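Local coordinates for protein 3,6-diketocamphane 1,6 monooxygenase (PDB 4UWM) that oxidises the bicyclic diketone (1S,4S)-bornane-2,5-dione to a lactone with FMNH2 and O2, as the oxygenating component of a type II Baeyer-Villiger monooxygenase in (-)-camphor degradation, at residues A[80-93]-A[142-154]. Numbering follows the deposited sequence.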
loop_
_atom_site.group_PDB
_atom_site.type_symbol
_atom_site.label_atom_id
_atom_site.label_comp_id
_atom_site.label_asym_id
_atom_site.label_seq_id
_atom_site.Cartn_x
_atom_site.Cartn_y
_atom_site.Cartn_z
ATOM N N LEU A 80 14.468 2.259 2.958
ATOM C CA LEU A 80 14.331 3.702 3.296
ATOM C C LEU A 80 14.845 4.691 2.271
ATOM O O LEU A 80 14.237 5.747 2.109
ATOM C CB LEU A 80 14.895 3.997 4.683
ATOM C CG LEU A 80 14.405 3.138 5.850
ATOM C CD1 LEU A 80 14.822 3.764 7.175
ATOM C CD2 LEU A 80 12.905 2.905 5.831
ATOM N N PRO A 81 15.942 4.365 1.547
ATOM C CA PRO A 81 16.401 5.322 0.526
ATOM C C PRO A 81 15.444 5.543 -0.658
ATOM O O PRO A 81 15.629 6.482 -1.434
ATOM C CB PRO A 81 17.717 4.711 0.045
ATOM C CG PRO A 81 18.168 3.825 1.166
ATOM C CD PRO A 81 16.890 3.245 1.698
ATOM N N HIS A 82 14.396 4.718 -0.778
ATOM C CA HIS A 82 13.555 4.732 -1.973
ATOM C C HIS A 82 12.223 5.521 -1.826
ATOM O O HIS A 82 11.438 5.574 -2.781
ATOM C CB HIS A 82 13.205 3.273 -2.403
ATOM C CG HIS A 82 14.377 2.444 -2.843
ATOM N ND1 HIS A 82 14.252 1.102 -3.148
ATOM C CD2 HIS A 82 15.695 2.746 -3.000
ATOM C CE1 HIS A 82 15.438 0.619 -3.500
ATOM N NE2 HIS A 82 16.327 1.595 -3.421
ATOM N N GLN A 83 11.959 6.099 -0.646
ATOM C CA GLN A 83 10.670 6.728 -0.302
ATOM C C GLN A 83 10.900 8.027 0.450
ATOM O O GLN A 83 11.887 8.127 1.201
ATOM C CB GLN A 83 9.863 5.830 0.668
ATOM C CG GLN A 83 9.642 4.401 0.222
ATOM C CD GLN A 83 8.417 3.762 0.862
ATOM O OE1 GLN A 83 8.365 2.545 1.068
ATOM N NE2 GLN A 83 7.421 4.578 1.155
ATOM N N HIS A 84 9.972 8.975 0.318
ATOM C CA HIS A 84 9.951 10.110 1.234
ATOM C C HIS A 84 9.624 9.607 2.632
ATOM O O HIS A 84 8.618 8.926 2.821
ATOM C CB HIS A 84 8.926 11.174 0.811
ATOM C CG HIS A 84 9.161 12.474 1.499
ATOM N ND1 HIS A 84 8.813 12.684 2.813
ATOM C CD2 HIS A 84 9.850 13.574 1.107
ATOM C CE1 HIS A 84 9.215 13.889 3.187
ATOM N NE2 HIS A 84 9.845 14.449 2.168
ATOM N N PRO A 85 10.460 9.945 3.637
ATOM C CA PRO A 85 10.272 9.421 4.985
ATOM C C PRO A 85 8.982 9.833 5.676
ATOM O O PRO A 85 8.514 9.093 6.526
ATOM C CB PRO A 85 11.480 10.001 5.775
ATOM C CG PRO A 85 12.479 10.343 4.730
ATOM C CD PRO A 85 11.713 10.716 3.512
ATOM N N ALA A 86 8.448 11.029 5.402
ATOM C CA ALA A 86 7.148 11.405 5.990
ATOM C C ALA A 86 5.994 10.555 5.417
ATOM O O ALA A 86 5.116 10.136 6.148
ATOM C CB ALA A 86 6.844 12.898 5.786
ATOM N N LYS A 87 5.998 10.358 4.116
ATOM C CA LYS A 87 4.999 9.476 3.467
ATOM C C LYS A 87 5.078 8.052 4.046
ATOM O O LYS A 87 4.056 7.442 4.359
ATOM C CB LYS A 87 5.236 9.467 1.955
ATOM C CG LYS A 87 4.161 8.774 1.112
ATOM C CD LYS A 87 2.884 9.631 1.118
ATOM C CE LYS A 87 1.799 9.062 0.236
ATOM N NZ LYS A 87 1.347 7.776 0.840
ATOM N N LEU A 88 6.293 7.523 4.138
ATOM C CA LEU A 88 6.521 6.179 4.684
ATOM C C LEU A 88 6.121 6.090 6.165
ATOM O O LEU A 88 5.388 5.182 6.592
ATOM C CB LEU A 88 7.986 5.746 4.428
ATOM C CG LEU A 88 8.417 4.368 4.959
ATOM C CD1 LEU A 88 7.451 3.261 4.489
ATOM C CD2 LEU A 88 9.852 4.068 4.542
ATOM N N ALA A 89 6.541 7.073 6.961
ATOM C CA ALA A 89 6.176 7.061 8.387
ATOM C C ALA A 89 4.669 7.038 8.597
ATOM O O ALA A 89 4.174 6.319 9.464
ATOM C CB ALA A 89 6.794 8.283 9.128
ATOM N N THR A 90 3.938 7.841 7.822
ATOM C CA THR A 90 2.477 7.930 7.934
ATOM C C THR A 90 1.812 6.572 7.598
ATOM O O THR A 90 0.911 6.133 8.310
ATOM C CB THR A 90 1.919 9.029 6.984
ATOM O OG1 THR A 90 2.555 10.283 7.273
ATOM C CG2 THR A 90 0.387 9.191 7.121
ATOM N N MET A 91 2.273 5.942 6.522
ATOM C CA MET A 91 1.731 4.635 6.087
ATOM C C MET A 91 1.990 3.576 7.157
ATOM O O MET A 91 1.092 2.810 7.510
ATOM C CB MET A 91 2.330 4.200 4.741
ATOM C CG MET A 91 1.794 2.839 4.223
ATOM S SD MET A 91 2.787 1.458 4.775
ATOM C CE MET A 91 4.251 1.618 3.769
ATOM N N ILE A 92 3.210 3.538 7.676
ATOM C CA ILE A 92 3.576 2.574 8.732
ATOM C C ILE A 92 2.679 2.732 9.968
ATOM O O ILE A 92 2.159 1.754 10.502
ATOM C CB ILE A 92 5.061 2.736 9.116
ATOM C CG1 ILE A 92 5.960 2.258 7.973
ATOM C CG2 ILE A 92 5.381 1.987 10.418
ATOM C CD1 ILE A 92 7.414 2.674 8.079
ATOM N N GLY A 93 2.510 3.971 10.434
ATOM C CA GLY A 93 1.636 4.214 11.588
ATOM C C GLY A 93 0.186 3.804 11.352
ATOM O O GLY A 93 -0.472 3.216 12.223
ATOM N N MET A 142 21.513 7.617 3.928
ATOM C CA MET A 142 20.086 7.726 3.587
ATOM C C MET A 142 19.195 6.992 4.588
ATOM O O MET A 142 18.207 7.564 5.060
ATOM C CB MET A 142 19.809 7.286 2.146
ATOM C CG MET A 142 20.493 8.172 1.147
ATOM S SD MET A 142 20.270 7.722 -0.574
ATOM C CE MET A 142 18.694 8.497 -0.943
ATOM N N VAL A 143 19.558 5.757 4.949
ATOM C CA VAL A 143 18.813 5.005 5.979
ATOM C C VAL A 143 18.753 5.757 7.299
ATOM O O VAL A 143 17.695 5.848 7.926
ATOM C CB VAL A 143 19.355 3.553 6.185
ATOM C CG1 VAL A 143 18.731 2.874 7.396
ATOM C CG2 VAL A 143 19.164 2.705 4.930
ATOM N N ARG A 144 19.891 6.310 7.728
ATOM C CA ARG A 144 19.976 7.053 8.988
ATOM C C ARG A 144 19.082 8.300 9.012
ATOM O O ARG A 144 18.381 8.546 9.979
ATOM C CB ARG A 144 21.437 7.451 9.252
ATOM C CG ARG A 144 21.823 7.536 10.716
ATOM C CD ARG A 144 23.317 7.796 10.867
ATOM N NE ARG A 144 24.130 6.919 10.021
ATOM C CZ ARG A 144 24.927 7.342 9.043
ATOM N NH1 ARG A 144 25.036 8.638 8.775
ATOM N NH2 ARG A 144 25.624 6.466 8.335
ATOM N N GLU A 145 19.135 9.091 7.949
ATOM C CA GLU A 145 18.354 10.328 7.884
ATOM C C GLU A 145 16.866 10.001 7.832
ATOM O O GLU A 145 16.063 10.654 8.490
ATOM C CB GLU A 145 18.767 11.206 6.691
ATOM C CG GLU A 145 18.085 12.582 6.646
ATOM C CD GLU A 145 18.534 13.423 5.464
ATOM O OE1 GLU A 145 19.731 13.441 5.155
ATOM O OE2 GLU A 145 17.700 14.073 4.825
ATOM N N SER A 146 16.499 8.978 7.054
ATOM C CA SER A 146 15.081 8.603 6.984
ATOM C C SER A 146 14.568 8.200 8.360
ATOM O O SER A 146 13.534 8.674 8.817
ATOM C CB SER A 146 14.837 7.472 5.967
ATOM O OG SER A 146 13.547 6.913 6.215
ATOM N N LEU A 147 15.298 7.325 9.038
ATOM C CA LEU A 147 14.858 6.851 10.347
ATOM C C LEU A 147 14.774 8.020 11.344
ATOM O O LEU A 147 13.836 8.104 12.133
ATOM C CB LEU A 147 15.827 5.783 10.865
ATOM C CG LEU A 147 15.584 5.207 12.261
ATOM C CD1 LEU A 147 14.202 4.566 12.374
ATOM C CD2 LEU A 147 16.677 4.198 12.549
ATOM N N PHE A 148 15.757 8.913 11.287
ATOM C CA PHE A 148 15.752 10.133 12.126
ATOM C C PHE A 148 14.434 10.877 11.942
ATOM O O PHE A 148 13.761 11.182 12.924
ATOM C CB PHE A 148 16.945 11.026 11.778
ATOM C CG PHE A 148 16.920 12.383 12.452
ATOM C CD1 PHE A 148 17.319 12.530 13.775
ATOM C CD2 PHE A 148 16.501 13.507 11.752
ATOM C CE1 PHE A 148 17.311 13.772 14.391
ATOM C CE2 PHE A 148 16.480 14.760 12.364
ATOM C CZ PHE A 148 16.894 14.889 13.686
ATOM N N ILE A 149 14.058 11.131 10.681
ATOM C CA ILE A 149 12.782 11.792 10.342
ATOM C C ILE A 149 11.545 11.013 10.783
ATOM O O ILE A 149 10.654 11.574 11.432
ATOM C CB ILE A 149 12.707 12.130 8.821
ATOM C CG1 ILE A 149 13.793 13.153 8.468
ATOM C CG2 ILE A 149 11.313 12.614 8.417
ATOM C CD1 ILE A 149 14.108 13.301 6.980
ATOM N N MET A 150 11.472 9.715 10.436
ATOM C CA MET A 150 10.281 8.941 10.746
ATOM C C MET A 150 9.978 8.882 12.239
ATOM O O MET A 150 8.822 9.002 12.647
ATOM C CB MET A 150 10.379 7.507 10.156
ATOM C CG MET A 150 10.486 7.490 8.624
ATOM S SD MET A 150 9.896 5.885 7.961
ATOM C CE MET A 150 11.156 4.784 8.565
ATOM N N GLU A 151 11.002 8.665 13.057
ATOM C CA GLU A 151 10.801 8.629 14.514
ATOM C C GLU A 151 10.207 9.944 15.028
ATOM O O GLU A 151 9.406 9.942 15.954
ATOM C CB GLU A 151 12.122 8.365 15.236
ATOM C CG GLU A 151 12.698 6.991 14.948
ATOM C CD GLU A 151 14.098 6.801 15.500
ATOM O OE1 GLU A 151 14.872 7.778 15.592
ATOM O OE2 GLU A 151 14.439 5.646 15.794
ATOM N N LYS A 152 10.607 11.059 14.429
ATOM C CA LYS A 152 10.054 12.365 14.848
ATOM C C LYS A 152 8.606 12.559 14.358
ATOM O O LYS A 152 7.757 13.116 15.075
ATOM C CB LYS A 152 10.992 13.503 14.443
ATOM C CG LYS A 152 12.362 13.416 15.108
ATOM C CD LYS A 152 13.349 14.398 14.484
ATOM C CE LYS A 152 13.151 15.810 15.040
ATOM N NZ LYS A 152 13.483 15.882 16.493
ATOM N N ILE A 153 8.294 12.053 13.166
ATOM C CA ILE A 153 6.914 12.105 12.701
ATOM C C ILE A 153 6.014 11.286 13.622
ATOM O O ILE A 153 4.932 11.742 13.976
ATOM C CB ILE A 153 6.774 11.695 11.226
ATOM C CG1 ILE A 153 7.244 12.851 10.345
ATOM C CG2 ILE A 153 5.322 11.345 10.877
ATOM C CD1 ILE A 153 7.968 12.405 9.107
ATOM N N TRP A 154 6.472 10.097 14.037
ATOM C CA TRP A 154 5.665 9.251 14.936
ATOM C C TRP A 154 5.400 9.910 16.291
ATOM O O TRP A 154 4.361 9.647 16.915
ATOM C CB TRP A 154 6.300 7.869 15.169
ATOM C CG TRP A 154 6.383 7.021 13.921
ATOM C CD1 TRP A 154 5.465 6.959 12.895
ATOM C CD2 TRP A 154 7.434 6.113 13.572
ATOM N NE1 TRP A 154 5.886 6.064 11.935
ATOM C CE2 TRP A 154 7.093 5.540 12.308
ATOM C CE3 TRP A 154 8.636 5.735 14.186
ATOM C CZ2 TRP A 154 7.923 4.623 11.649
ATOM C CZ3 TRP A 154 9.465 4.808 13.539
ATOM C CH2 TRP A 154 9.101 4.263 12.274
HETATM O O HOH W 1 12.403 6.832 3.633
#
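Met150 of helix 142-154 packs as a knob among Pro85, Leu88, Ala89 and Ile92 of helix 85-93. Its CB lies 3.8 Å from Ala89 CB, and its CG is 3.3 Å from Pro85 O. SD then passes Leu88 CG at 3.7 Å. A bend at chi3 (-68°) carries CE away from that helix to Leu80 CD2, 3.8 Å off. Farther along, Trp154 NE1 donates to Ala89 O over 3.0 Å (N-H...O 153°), the oxygen lying near the indole plane. This carbonyl also accepts from Gly93 N, the two donors arriving from opposite faces of its plane. A phenylalanine in place of Trp154 would probably cost Ala89 O the indole donor, keeping its bond from Gly93 N, and let the ring shift against Ile92. Near the other end, a water donates to Leu80 O and Gln83 O and is hydrogen-bonded to Ser146 OG at 2.8 Å, linking the turn before helix 85-93 to helix 142-154. The axes of segments 85-93 and 142-154 approach to 8.7 Å and cross at -50°. Within the TIM-barrel fold of the luciferase family, this pair packs outside parallel strand 105-108, where Leu80 and Leu147 touch Ile107 and Ile92 and Trp154 touch Leu105; strand 159-162 borders Ile149 and Ile153.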